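Local coordinates for transcriptional regulator, HTH_3 family (Vibrio cholerae, PDB 1Y9Q), which probably regulates transcription as a dimeric DNA-binding protein, with a helix-turn-helix domain joined to a cupin domain that holds zinc and D-methionine, at residues 15-20 with 43-48; 34-39 with 56-61; 51-56 with 82-87; 119-124 with 159-164. All blocks are in the same frame, centred on the assembly; numbering follows the deposited sequence.

Contact 1 of 4, residues 15-20 with 43-48; sequences QLKNLR and QIERGE
Arg20, on helix 5-22, grips the carboxylate of Glu45, in the last turn of helix 38-45, side-on with two nitrogens, one for each oxygen. Arg20 NE gives to Glu45 OE2 at 2.8 Å, almost straight at an N-H...O angle of 170°, and Arg20 NH2 gives to Glu45 OE1 at 3.0 Å. Both oxygens are met on their syn side and lie near the guanidinium plane; the two flat groups are twisted by 31°, so the pairing is not perfectly coplanar. The remaining nitrogen, NH1, donates to the backbone O of Leu25, which gives every guanidinium nitrogen an acceptor and holds the group against rotation. A bend at chi3 (67°) turns the end of the Arg20 chain back to present this edge.

OE2 of Glu45 also rests near the helix surface, 3.4 Å from CA of Lys17, whereas the Lys17 amine leads away. Carbon packing runs alongside the salt bridge: Leu16 CD2 meets Ile44 CG2 at 3.7 Å and also touches the CG methylene of Glu45. Beyond Glu45 the helix closes in a Schellman motif at Gly47.

With Arg20 buried and its partners fixed, the salt bridge ties two helices of the helix-turn-helix domain together by direction as well as charge, recalling the buried Arg-Glu pair of phage 434 repressor; the surroundings would be expected to keep Glu45 ionised.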
loop_
_atom_site.group_PDB
_atom_site.type_symbol
_atom_site.label_atom_id
_atom_site.label_comp_id
_atom_site.label_asym_id
_atom_site.label_seq_id
_atom_site.Cartn_x
_atom_site.Cartn_y
_atom_site.Cartn_z
ATOM N N GLN A 15 20.829 15.016 6.729
ATOM C CA GLN A 15 20.158 15.759 5.657
ATOM C C GLN A 15 18.667 15.948 5.928
ATOM O O GLN A 15 18.108 16.993 5.598
ATOM C CB GLN A 15 20.370 15.078 4.303
ATOM C CG GLN A 15 19.812 15.869 3.093
ATOM C CD GLN A 15 20.367 17.289 2.972
ATOM O OE1 GLN A 15 21.276 17.688 3.705
ATOM N NE2 GLN A 15 19.817 18.057 2.037
ATOM N N LEU A 16 18.026 14.957 6.545
ATOM C CA LEU A 16 16.604 15.085 6.861
ATOM C C LEU A 16 16.410 16.277 7.782
ATOM O O LEU A 16 15.493 17.076 7.600
ATOM C CB LEU A 16 16.074 13.831 7.556
ATOM C CG LEU A 16 14.679 13.979 8.189
ATOM C CD1 LEU A 16 13.682 14.499 7.152
ATOM C CD2 LEU A 16 14.220 12.636 8.758
ATOM N N LYS A 17 17.280 16.387 8.774
ATOM C CA LYS A 17 17.210 17.489 9.723
ATOM C C LYS A 17 17.409 18.811 8.982
ATOM O O LYS A 17 16.683 19.773 9.212
ATOM C CB LYS A 17 18.284 17.319 10.802
ATOM C CG LYS A 17 18.131 18.259 11.986
ATOM C CD LYS A 17 19.227 18.013 13.016
ATOM C CE LYS A 17 19.085 18.941 14.214
ATOM N NZ LYS A 17 20.119 18.649 15.250
ATOM N N ASN A 18 18.390 18.852 8.084
ATOM C CA ASN A 18 18.656 20.069 7.324
ATOM C C ASN A 18 17.420 20.446 6.509
ATOM O O ASN A 18 16.953 21.583 6.564
ATOM C CB ASN A 18 19.843 19.871 6.384
ATOM C CG ASN A 18 20.359 21.178 5.822
ATOM O OD1 ASN A 18 19.596 21.974 5.260
ATOM N ND2 ASN A 18 21.663 21.407 5.965
ATOM N N LEU A 19 16.891 19.487 5.752
ATOM C CA LEU A 19 15.704 19.736 4.939
ATOM C C LEU A 19 14.554 20.249 5.799
ATOM O O LEU A 19 13.882 21.222 5.433
ATOM C CB LEU A 19 15.276 18.456 4.204
ATOM C CG LEU A 19 16.215 17.949 3.099
ATOM C CD1 LEU A 19 15.730 16.597 2.578
ATOM C CD2 LEU A 19 16.264 18.978 1.964
ATOM N N ARG A 20 14.337 19.613 6.948
ATOM C CA ARG A 20 13.253 20.013 7.846
ATOM C C ARG A 20 13.471 21.415 8.410
ATOM O O ARG A 20 12.589 22.268 8.335
ATOM C CB ARG A 20 13.115 19.018 9.008
ATOM C CG ARG A 20 12.003 19.380 9.991
ATOM C CD ARG A 20 11.784 18.309 11.047
ATOM N NE ARG A 20 12.914 18.174 11.969
ATOM C CZ ARG A 20 13.181 19.011 12.966
ATOM N NH1 ARG A 20 12.403 20.063 13.185
ATOM N NH2 ARG A 20 14.220 18.788 13.759
ATOM N N GLN A 43 13.732 9.395 15.768
ATOM C CA GLN A 43 14.719 8.318 15.756
ATOM C C GLN A 43 15.600 8.398 14.510
ATOM O O GLN A 43 16.803 8.148 14.574
ATOM C CB GLN A 43 14.023 6.956 15.800
ATOM C CG GLN A 43 13.144 6.742 17.031
ATOM C CD GLN A 43 12.468 5.380 17.047
ATOM O OE1 GLN A 43 11.785 4.999 16.095
ATOM N NE2 GLN A 43 12.646 4.642 18.138
ATOM N N ILE A 44 15.000 8.736 13.373
ATOM C CA ILE A 44 15.762 8.837 12.136
ATOM C C ILE A 44 16.787 9.962 12.223
ATOM O O ILE A 44 17.949 9.782 11.852
ATOM C CB ILE A 44 14.838 9.093 10.918
ATOM C CG1 ILE A 44 13.956 7.865 10.671
ATOM C CG2 ILE A 44 15.677 9.396 9.679
ATOM C CD1 ILE A 44 12.890 8.066 9.594
ATOM N N GLU A 45 16.360 11.122 12.709
ATOM C CA GLU A 45 17.269 12.253 12.822
ATOM C C GLU A 45 18.376 12.006 13.847
ATOM O O GLU A 45 19.431 12.630 13.779
ATOM C CB GLU A 45 16.509 13.537 13.177
ATOM C CG GLU A 45 15.510 13.988 12.118
ATOM C CD GLU A 45 15.076 15.442 12.292
ATOM O OE1 GLU A 45 15.211 15.981 13.414
ATOM O OE2 GLU A 45 14.591 16.043 11.307
ATOM N N ARG A 46 18.142 11.098 14.792
ATOM C CA ARG A 46 19.160 10.788 15.799
ATOM C C ARG A 46 20.047 9.625 15.365
ATOM O O ARG A 46 20.982 9.250 16.074
ATOM C CB ARG A 46 18.517 10.448 17.145
ATOM C CG ARG A 46 17.957 11.643 17.895
ATOM C CD ARG A 46 17.709 11.294 19.356
ATOM N NE ARG A 46 16.701 10.250 19.515
ATOM C CZ ARG A 46 15.399 10.437 19.333
ATOM N NH1 ARG A 46 14.941 11.633 18.988
ATOM N NH2 ARG A 46 14.552 9.428 19.491
ATOM N N GLY A 47 19.747 9.056 14.202
ATOM C CA GLY A 47 20.527 7.938 13.702
ATOM C C GLY A 47 20.231 6.644 14.437
ATOM O O GLY A 47 21.072 5.749 14.494
ATOM N N GLU A 48 19.030 6.539 14.991
ATOM C CA GLU A 48 18.637 5.347 15.736
ATOM C C GLU A 48 17.921 4.285 14.917
ATOM O O GLU A 48 17.972 3.100 15.253
ATOM C CB GLU A 48 17.764 5.743 16.922
ATOM C CG GLU A 48 18.542 6.348 18.067
ATOM C CD GLU A 48 17.643 6.883 19.155
ATOM O OE1 GLU A 48 16.628 6.222 19.470
ATOM O OE2 GLU A 48 17.957 7.961 19.702
#

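Contact 2 of 4, residues 34-39 with 56-61. With MED (D-methionine), chain C.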
loop_
_atom_site.group_PDB
_atom_site.type_symbol
_atom_site.label_atom_id
_atom_site.label_comp_id
_atom_site.label_asym_id
_atom_site.label_seq_id
_atom_site.Cartn_x
_atom_site.Cartn_y
_atom_site.Cartn_z
ATOM N N THR A 34 3.958 14.166 6.451
ATOM C CA THR A 34 4.431 12.905 5.883
ATOM C C THR A 34 3.656 11.639 6.230
ATOM O O THR A 34 3.729 10.653 5.499
ATOM C CB THR A 34 5.879 12.625 6.305
ATOM O OG1 THR A 34 5.908 12.397 7.718
ATOM C CG2 THR A 34 6.786 13.802 5.963
ATOM N N GLY A 35 2.946 11.643 7.349
ATOM C CA GLY A 35 2.224 10.451 7.742
ATOM C C GLY A 35 3.136 9.507 8.505
ATOM O O GLY A 35 2.743 8.395 8.853
ATOM N N VAL A 36 4.370 9.940 8.745
ATOM C CA VAL A 36 5.334 9.143 9.500
ATOM C C VAL A 36 5.278 9.667 10.935
ATOM O O VAL A 36 5.303 10.879 11.152
ATOM C CB VAL A 36 6.766 9.315 8.935
ATOM C CG1 VAL A 36 7.759 8.523 9.774
ATOM C CG2 VAL A 36 6.806 8.853 7.476
ATOM N N SER A 37 5.190 8.769 11.914
ATOM C CA SER A 37 5.095 9.198 13.310
ATOM C C SER A 37 6.231 10.120 13.729
ATOM O O SER A 37 7.359 9.992 13.248
ATOM C CB SER A 37 5.058 7.990 14.257
ATOM O OG SER A 37 6.314 7.341 14.345
ATOM N N LYS A 38 5.923 11.050 14.628
ATOM C CA LYS A 38 6.925 11.978 15.132
ATOM C C LYS A 38 8.017 11.174 15.824
ATOM O O LYS A 38 9.194 11.545 15.804
ATOM C CB LYS A 38 6.302 12.949 16.138
ATOM C CG LYS A 38 7.330 13.778 16.897
ATOM C CD LYS A 38 6.675 14.663 17.949
ATOM C CE LYS A 38 7.726 15.398 18.777
ATOM N NZ LYS A 38 7.104 16.253 19.835
ATOM N N ALA A 39 7.615 10.068 16.439
ATOM C CA ALA A 39 8.559 9.212 17.139
ATOM C C ALA A 39 9.598 8.668 16.165
ATOM O O ALA A 39 10.799 8.744 16.422
ATOM C CB ALA A 39 7.820 8.065 17.824
ATOM N N LEU A 56 11.448 6.749 3.092
ATOM C CA LEU A 56 12.131 7.910 2.527
ATOM C C LEU A 56 11.213 8.645 1.553
ATOM O O LEU A 56 11.114 9.871 1.591
ATOM C CB LEU A 56 13.401 7.493 1.782
ATOM C CG LEU A 56 14.717 7.445 2.557
ATOM C CD1 LEU A 56 14.583 6.514 3.734
ATOM C CD2 LEU A 56 15.835 6.994 1.634
ATOM N N TRP A 57 10.557 7.902 0.667
ATOM C CA TRP A 57 9.655 8.530 -0.294
ATOM C C TRP A 57 8.480 9.174 0.432
ATOM O O TRP A 57 8.001 10.240 0.047
ATOM C CB TRP A 57 9.134 7.510 -1.311
ATOM C CG TRP A 57 10.082 7.270 -2.446
ATOM C CD1 TRP A 57 11.028 6.288 -2.536
ATOM C CD2 TRP A 57 10.212 8.064 -3.630
ATOM N NE1 TRP A 57 11.740 6.423 -3.704
ATOM C CE2 TRP A 57 11.260 7.506 -4.393
ATOM C CE3 TRP A 57 9.544 9.193 -4.119
ATOM C CZ2 TRP A 57 11.657 8.042 -5.623
ATOM C CZ3 TRP A 57 9.937 9.725 -5.341
ATOM C CH2 TRP A 57 10.985 9.149 -6.079
ATOM N N LYS A 58 8.022 8.524 1.492
ATOM C CA LYS A 58 6.909 9.047 2.258
ATOM C C LYS A 58 7.285 10.404 2.856
ATOM O O LYS A 58 6.499 11.350 2.816
ATOM C CB LYS A 58 6.537 8.052 3.354
ATOM C CG LYS A 58 5.181 8.284 3.967
ATOM C CD LYS A 58 4.734 7.062 4.750
ATOM C CE LYS A 58 3.381 7.292 5.376
ATOM N NZ LYS A 58 2.944 6.115 6.166
ATOM N N ILE A 59 8.493 10.494 3.398
ATOM C CA ILE A 59 8.971 11.731 4.003
ATOM C C ILE A 59 9.192 12.807 2.946
ATOM O O ILE A 59 8.736 13.943 3.104
ATOM C CB ILE A 59 10.283 11.489 4.781
ATOM C CG1 ILE A 59 10.014 10.540 5.955
ATOM C CG2 ILE A 59 10.853 12.818 5.281
ATOM C CD1 ILE A 59 11.265 10.088 6.693
ATOM N N ALA A 60 9.894 12.452 1.870
ATOM C CA ALA A 60 10.151 13.404 0.792
ATOM C C ALA A 60 8.832 13.966 0.271
ATOM O O ALA A 60 8.693 15.174 0.059
ATOM C CB ALA A 60 10.921 12.721 -0.347
ATOM N N SER A 61 7.852 13.089 0.081
ATOM C CA SER A 61 6.549 13.509 -0.424
ATOM C C SER A 61 5.901 14.555 0.479
ATOM O O SER A 61 5.382 15.562 0.001
ATOM C CB SER A 61 5.627 12.295 -0.568
ATOM O OG SER A 61 6.137 11.384 -1.531
HETATM N N MED C . 9.095 5.737 -7.199
HETATM C CA MED C . 9.923 4.938 -6.248
HETATM C C MED C . 9.038 4.229 -5.215
HETATM O O MED C . 7.804 4.332 -5.206
HETATM C CB MED C . 10.778 3.931 -7.050
HETATM C CG MED C . 11.735 3.004 -6.328
HETATM S SD MED C . 13.039 4.078 -5.652
HETATM C CE MED C . 13.792 4.721 -7.080
HETATM O OXT MED C . 9.565 3.532 -4.348
HETATM O O HOH W 1 3.789 11.299 2.693
#
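Lys58 lays its side chain along the turn at 34-36 because CG stands opposite the backbone N (chi1 -164°) and the chain stays extended from there to NZ. Its methylenes run past the Thr34 carbonyl, CG of Lys58 coming to 3.2 Å from O of Thr34, and then past Gly35. The amine pairs with Glu143 of the second subunit, so this lysine packs on its own chain and bridges to the other.

Val36 chi1 of 178° places CG1 opposite the backbone N and leaves CG2 facing helix 53-63. That methyl lies 3.9 Å from Lys58 CD and, likewise, 3.9 Å from Ile59 CG1. Thr34 meets the same helix with its methyl, CG2 approaching the backbone O of Ile59 at 3.5 Å. Its hydroxyl faces its own turn: OG1 accepts from Val36 N at 3.1 Å, an ST turn, and bonds to the Thr30 carbonyl. A water donates to both Thr34 O and Lys58 O, linking the two backbones.

On helix 53-63, neighbouring Trp57 offers a ring face to CA of the bound D-methionine and brings NE1 to 3.3 Å from the ligand's SD.

Helix 27-34 ends here, Gly35 takes positive phi, and Ser37 N-caps helix 38-45: this is the turn of a helix-turn-helix, backed by the following helix 53-63.

Contact 3 of 4, residues 51-56 with 82-87; sequences PTIATL and RSFPDD
Asp87 and Ile53 are joined by the direct hydrogen bond of this contact: Ile53 N, in the first turn of helix 53-63, donates to Asp87 OD1 at 3.0 Å. The N-H...O angle of 150° shows a moderate bend, and the donor stands 35° above the carboxylate plane. As Thr52 holds the N-cap position, the acid lies at the positive end of the helix dipole, which would tend to stabilise its negative charge.

Water extends the polar set. One molecule donates to Asp87 OD1 at 2.7 Å and to the Pro51 carbonyl while accepting from Asp86 N; a second donates to Asp87 OD2 at 2.8 Å and accepts from Ala54 N. Both carboxylate oxygens therefore reach the helix start, one of them through water alone. The type I turn from Phe84 to Asp87 brings the acid here.

The apolar part centres on Phe84. Ile53 CG1 makes a CH-pi contact over one ring face, 4.1 Å from the centroid and 27° off the normal, while Leu56 CD2 meets the ring edge at Phe84 CE2, 4.0 Å away. Farther out, the Thr52 methyl CG2 abuts Asp86 CB.

Phe84 also meets Phe8 of helix 5-22 and Ile92 of strand 90-99, and Ile53 touches Ile92 and the bound D-methionine, so this loop is wedged between the helical domain and the cupin strand that follows it.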
loop_
_atom_site.group_PDB
_atom_site.type_symbol
_atom_site.label_atom_id
_atom_site.label_comp_id
_atom_site.label_asym_id
_atom_site.label_seq_id
_atom_site.Cartn_x
_atom_site.Cartn_y
_atom_site.Cartn_z
ATOM N N PRO A 51 15.764 3.972 7.957
ATOM C CA PRO A 51 14.541 4.056 7.159
ATOM C C PRO A 51 14.583 3.230 5.880
ATOM O O PRO A 51 15.637 3.023 5.287
ATOM C CB PRO A 51 14.417 5.549 6.884
ATOM C CG PRO A 51 15.849 5.984 6.801
ATOM C CD PRO A 51 16.476 5.261 7.970
ATOM N N THR A 52 13.420 2.747 5.472
ATOM C CA THR A 52 13.323 1.959 4.254
ATOM C C THR A 52 13.170 2.945 3.105
ATOM O O THR A 52 12.916 4.133 3.323
ATOM C CB THR A 52 12.086 1.058 4.280
ATOM O OG1 THR A 52 10.915 1.872 4.425
ATOM C CG2 THR A 52 12.165 0.079 5.446
ATOM N N ILE A 53 13.334 2.451 1.886
ATOM C CA ILE A 53 13.187 3.292 0.712
ATOM C C ILE A 53 11.763 3.839 0.693
ATOM O O ILE A 53 11.534 4.991 0.327
ATOM C CB ILE A 53 13.445 2.485 -0.580
ATOM C CG1 ILE A 53 14.923 2.083 -0.644
ATOM C CG2 ILE A 53 13.034 3.310 -1.805
ATOM C CD1 ILE A 53 15.307 1.271 -1.878
ATOM N N ALA A 54 10.808 3.015 1.108
ATOM C CA ALA A 54 9.413 3.440 1.116
ATOM C C ALA A 54 9.170 4.578 2.103
ATOM O O ALA A 54 8.391 5.496 1.828
ATOM C CB ALA A 54 8.503 2.259 1.435
ATOM N N THR A 55 9.836 4.524 3.251
ATOM C CA THR A 55 9.670 5.567 4.255
ATOM C C THR A 55 10.295 6.867 3.750
ATOM O O THR A 55 9.739 7.952 3.949
ATOM C CB THR A 55 10.308 5.153 5.596
ATOM O OG1 THR A 55 9.589 4.037 6.135
ATOM C CG2 THR A 55 10.244 6.302 6.596
ATOM N N LEU A 56 11.448 6.749 3.092
ATOM C CA LEU A 56 12.131 7.910 2.527
ATOM C C LEU A 56 11.213 8.645 1.553
ATOM O O LEU A 56 11.114 9.871 1.591
ATOM C CB LEU A 56 13.401 7.493 1.782
ATOM C CG LEU A 56 14.717 7.445 2.557
ATOM C CD1 LEU A 56 14.583 6.514 3.734
ATOM C CD2 LEU A 56 15.835 6.994 1.634
ATOM N N ARG A 82 23.747 2.198 -4.254
ATOM C CA ARG A 82 22.976 1.190 -4.979
ATOM C C ARG A 82 22.165 0.302 -4.041
ATOM O O ARG A 82 21.000 0.002 -4.310
ATOM C CB ARG A 82 23.908 0.300 -5.806
ATOM C CG ARG A 82 25.377 0.693 -5.746
ATOM C CD ARG A 82 26.279 -0.535 -5.824
ATOM N NE ARG A 82 26.078 -1.422 -4.678
ATOM C CZ ARG A 82 26.708 -2.580 -4.504
ATOM N NH1 ARG A 82 27.587 -3.006 -5.403
ATOM N NH2 ARG A 82 26.457 -3.317 -3.429
ATOM N N SER A 83 22.782 -0.117 -2.942
ATOM C CA SER A 83 22.116 -0.995 -1.989
ATOM C C SER A 83 21.768 -0.335 -0.656
ATOM O O SER A 83 22.655 0.010 0.122
ATOM C CB SER A 83 22.989 -2.225 -1.722
ATOM O OG SER A 83 23.290 -2.913 -2.924
ATOM N N PHE A 84 20.475 -0.166 -0.400
ATOM C CA PHE A 84 20.007 0.421 0.853
ATOM C C PHE A 84 19.900 -0.715 1.874
ATOM O O PHE A 84 19.338 -1.770 1.580
ATOM C CB PHE A 84 18.648 1.101 0.649
ATOM C CG PHE A 84 18.713 2.349 -0.196
ATOM C CD1 PHE A 84 19.231 2.307 -1.490
ATOM C CD2 PHE A 84 18.268 3.567 0.305
ATOM C CE1 PHE A 84 19.302 3.460 -2.274
ATOM C CE2 PHE A 84 18.335 4.728 -0.470
ATOM C CZ PHE A 84 18.854 4.674 -1.762
ATOM N N PRO A 85 20.427 -0.507 3.092
ATOM C CA PRO A 85 20.417 -1.502 4.171
ATOM C C PRO A 85 19.132 -2.279 4.453
ATOM O O PRO A 85 19.188 -3.479 4.726
ATOM C CB PRO A 85 20.895 -0.704 5.386
ATOM C CG PRO A 85 20.486 0.697 5.064
ATOM C CD PRO A 85 20.852 0.805 3.609
ATOM N N ASP A 86 17.981 -1.617 4.390
ATOM C CA ASP A 86 16.717 -2.296 4.664
ATOM C C ASP A 86 15.950 -2.714 3.413
ATOM O O ASP A 86 14.761 -3.017 3.481
ATOM C CB ASP A 86 15.824 -1.414 5.538
ATOM C CG ASP A 86 16.399 -1.195 6.924
ATOM O OD1 ASP A 86 17.516 -0.644 7.027
ATOM O OD2 ASP A 86 15.734 -1.573 7.912
ATOM N N ASP A 87 16.629 -2.734 2.272
ATOM C CA ASP A 87 15.992 -3.126 1.022
ATOM C C ASP A 87 16.982 -3.920 0.162
ATOM O O ASP A 87 17.339 -3.513 -0.942
ATOM C CB ASP A 87 15.498 -1.877 0.275
ATOM C CG ASP A 87 14.534 -1.037 1.109
ATOM O OD1 ASP A 87 14.986 -0.091 1.794
ATOM O OD2 ASP A 87 13.320 -1.331 1.099
HETATM O O HOH W 2 16.973 0.726 3.370
HETATM O O HOH W 3 10.846 -0.050 1.143
#

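Contact 4 of 4, residues 119-124 with 159-164; sequences SSPHAL and DQPHGY. With ZN (zinc ion), chain B; MED (D-methionine), chain C.
His122, His162 and Tyr164 converge on the zinc ion of a cupin metal site, sited where strands 116-119 and 162-166 pair. Histidine NE2 atoms bind it at 2.1 Å from His122 and 2.2 Å from His162, and Tyr164 contributes OH at 2.2 Å. Glu128 supplies one further ligand, and D-methionine chelates through its N and O, giving six atoms in all.

The rings are set nearly upright to one another: an edge of His162 is directed at the face of His122 in an offset edge-to-face pair, planes 76° apart. The zinc lies at the edge of the Tyr164 ring, in its plane. Ser119 serves ligand and site together, its OG donating to the methionine O at 2.7 Å while its CB sits over a face of the His162 ring, 3.6 Å from the centroid.

Behind this shell the backbones form an antiparallel hydrogen-bonded pair, with Ser119 N giving to His162 O at 2.7 Å and a weak return bond from His162 N to Ser119 O. Beyond the bridge, Pro121 packs on Gln160 and Pro161, and Asp159 lies against the 122-124 backbone, its OD2 hydrogen-bonded to Gly125 N. The orientation of His162 is fixed from within its own segment: ND1 of His162 donates to the Gln160 carbonyl O at 2.9 Å, the bond lying close to the ring plane with an N-H...O angle of 161°.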
loop_
_atom_site.group_PDB
_atom_site.type_symbol
_atom_site.label_atom_id
_atom_site.label_comp_id
_atom_site.label_asym_id
_atom_site.label_seq_id
_atom_site.Cartn_x
_atom_site.Cartn_y
_atom_site.Cartn_z
ATOM N N SER A 119 4.295 1.225 -2.291
ATOM C CA SER A 119 4.640 2.607 -1.956
ATOM C C SER A 119 3.441 3.430 -1.530
ATOM O O SER A 119 2.311 3.151 -1.935
ATOM C CB SER A 119 5.270 3.302 -3.165
ATOM O OG SER A 119 6.459 2.671 -3.571
ATOM N N SER A 120 3.699 4.451 -0.715
ATOM C CA SER A 120 2.650 5.364 -0.274
ATOM C C SER A 120 2.533 6.368 -1.412
ATOM O O SER A 120 3.416 6.450 -2.262
ATOM C CB SER A 120 3.067 6.103 1.003
ATOM O OG SER A 120 3.230 5.221 2.096
ATOM N N PRO A 121 1.445 7.143 -1.453
ATOM C CA PRO A 121 1.329 8.112 -2.544
ATOM C C PRO A 121 2.506 9.081 -2.536
ATOM O O PRO A 121 2.993 9.456 -1.469
ATOM C CB PRO A 121 0.022 8.832 -2.223
ATOM C CG PRO A 121 -0.780 7.780 -1.501
ATOM C CD PRO A 121 0.257 7.182 -0.583
ATOM N N HIS A 122 2.986 9.464 -3.715
ATOM C CA HIS A 122 4.052 10.455 -3.771
ATOM C C HIS A 122 3.287 11.774 -3.760
ATOM O O HIS A 122 2.054 11.765 -3.702
ATOM C CB HIS A 122 4.888 10.305 -5.044
ATOM C CG HIS A 122 5.652 9.016 -5.108
ATOM N ND1 HIS A 122 6.182 8.412 -3.986
ATOM C CD2 HIS A 122 5.990 8.229 -6.155
ATOM C CE1 HIS A 122 6.812 7.307 -4.342
ATOM N NE2 HIS A 122 6.712 7.173 -5.652
ATOM N N ALA A 123 3.994 12.900 -3.809
ATOM C CA ALA A 123 3.336 14.206 -3.771
ATOM C C ALA A 123 2.343 14.398 -4.910
ATOM O O ALA A 123 2.472 13.792 -5.977
ATOM C CB ALA A 123 4.382 15.322 -3.792
ATOM N N LEU A 124 1.355 15.259 -4.675
ATOM C CA LEU A 124 0.315 15.544 -5.659
ATOM C C LEU A 124 0.885 15.874 -7.033
ATOM O O LEU A 124 1.786 16.692 -7.162
ATOM C CB LEU A 124 -0.551 16.715 -5.179
ATOM C CG LEU A 124 -1.704 17.155 -6.085
ATOM C CD1 LEU A 124 -2.758 16.055 -6.165
ATOM C CD2 LEU A 124 -2.315 18.432 -5.533
ATOM N N ASP A 159 0.615 9.757 -7.289
ATOM C CA ASP A 159 0.105 10.347 -6.058
ATOM C C ASP A 159 -1.083 9.513 -5.579
ATOM O O ASP A 159 -2.164 10.029 -5.273
ATOM C CB ASP A 159 -0.289 11.820 -6.273
ATOM C CG ASP A 159 -1.312 12.013 -7.386
ATOM O OD1 ASP A 159 -1.591 11.056 -8.140
ATOM O OD2 ASP A 159 -1.832 13.143 -7.512
ATOM N N GLN A 160 -0.856 8.204 -5.536
ATOM C CA GLN A 160 -1.849 7.232 -5.095
ATOM C C GLN A 160 -1.080 5.997 -4.663
ATOM O O GLN A 160 0.096 5.843 -5.008
ATOM C CB GLN A 160 -2.782 6.848 -6.248
ATOM C CG GLN A 160 -2.076 6.127 -7.398
ATOM C CD GLN A 160 -3.046 5.614 -8.442
ATOM O OE1 GLN A 160 -3.961 4.854 -8.127
ATOM N NE2 GLN A 160 -2.852 6.025 -9.695
ATOM N N PRO A 161 -1.721 5.104 -3.892
ATOM C CA PRO A 161 -1.002 3.901 -3.474
ATOM C C PRO A 161 -0.572 3.175 -4.740
ATOM O O PRO A 161 -1.367 3.012 -5.668
ATOM C CB PRO A 161 -2.063 3.120 -2.695
ATOM C CG PRO A 161 -2.899 4.212 -2.098
ATOM C CD PRO A 161 -3.055 5.160 -3.270
ATOM N N HIS A 162 0.690 2.775 -4.796
ATOM C CA HIS A 162 1.190 2.057 -5.962
ATOM C C HIS A 162 2.245 1.062 -5.532
ATOM O O HIS A 162 2.545 0.945 -4.347
ATOM C CB HIS A 162 1.752 3.026 -7.027
ATOM C CG HIS A 162 2.904 3.867 -6.565
ATOM N ND1 HIS A 162 2.761 4.914 -5.681
ATOM C CD2 HIS A 162 4.218 3.847 -6.911
ATOM C CE1 HIS A 162 3.931 5.503 -5.501
ATOM N NE2 HIS A 162 4.831 4.873 -6.237
ATOM N N GLY A 163 2.795 0.326 -6.489
ATOM C CA GLY A 163 3.806 -0.650 -6.134
ATOM C C GLY A 163 4.454 -1.298 -7.335
ATOM O O GLY A 163 4.005 -1.116 -8.466
ATOM N N TYR A 164 5.515 -2.055 -7.078
ATOM C CA TYR A 164 6.257 -2.744 -8.127
ATOM C C TYR A 164 6.574 -4.147 -7.646
ATOM O O TYR A 164 6.870 -4.346 -6.472
ATOM C CB TYR A 164 7.571 -2.021 -8.409
ATOM C CG TYR A 164 7.470 -0.521 -8.317
ATOM C CD1 TYR A 164 7.448 0.121 -7.078
ATOM C CD2 TYR A 164 7.370 0.258 -9.466
ATOM C CE1 TYR A 164 7.332 1.503 -6.987
ATOM C CE2 TYR A 164 7.252 1.642 -9.386
ATOM C CZ TYR A 164 7.232 2.254 -8.144
ATOM O OH TYR A 164 7.106 3.615 -8.069
HETATM ZN ZN ZN B . 6.941 5.394 -6.773
HETATM N N MED C . 9.095 5.737 -7.199
HETATM C CA MED C . 9.923 4.938 -6.248
HETATM C C MED C . 9.038 4.229 -5.215
HETATM O O MED C . 7.804 4.332 -5.206
HETATM C CB MED C . 10.778 3.931 -7.050
HETATM C CG MED C . 11.735 3.004 -6.328
HETATM S SD MED C . 13.039 4.078 -5.652
HETATM C CE MED C . 13.792 4.721 -7.080
HETATM O OXT MED C . 9.565 3.532 -4.348
#

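Contacts 1 and 2 lie within the helix-turn-helix domain, their centres about 11 Å apart; both use helix 38-45, and their segments alternate along the chain. They touch where Leu16 and Ile44 pack on Ile59. Helix 53-63 carries one side of both contact 2 and contact 3, which share Leu56, and contact 3 attaches that helix to the loop entering the cupin sheet. Contact 4 comes last in sequence and lies in the cupin domain, about 23 Å from contact 1 between centres, yet it touches contact 2 through Trp57 and Ser61 against His122. A continuous packed path thus places the helix-turn-helix domain directly against the zinc and D-methionine site.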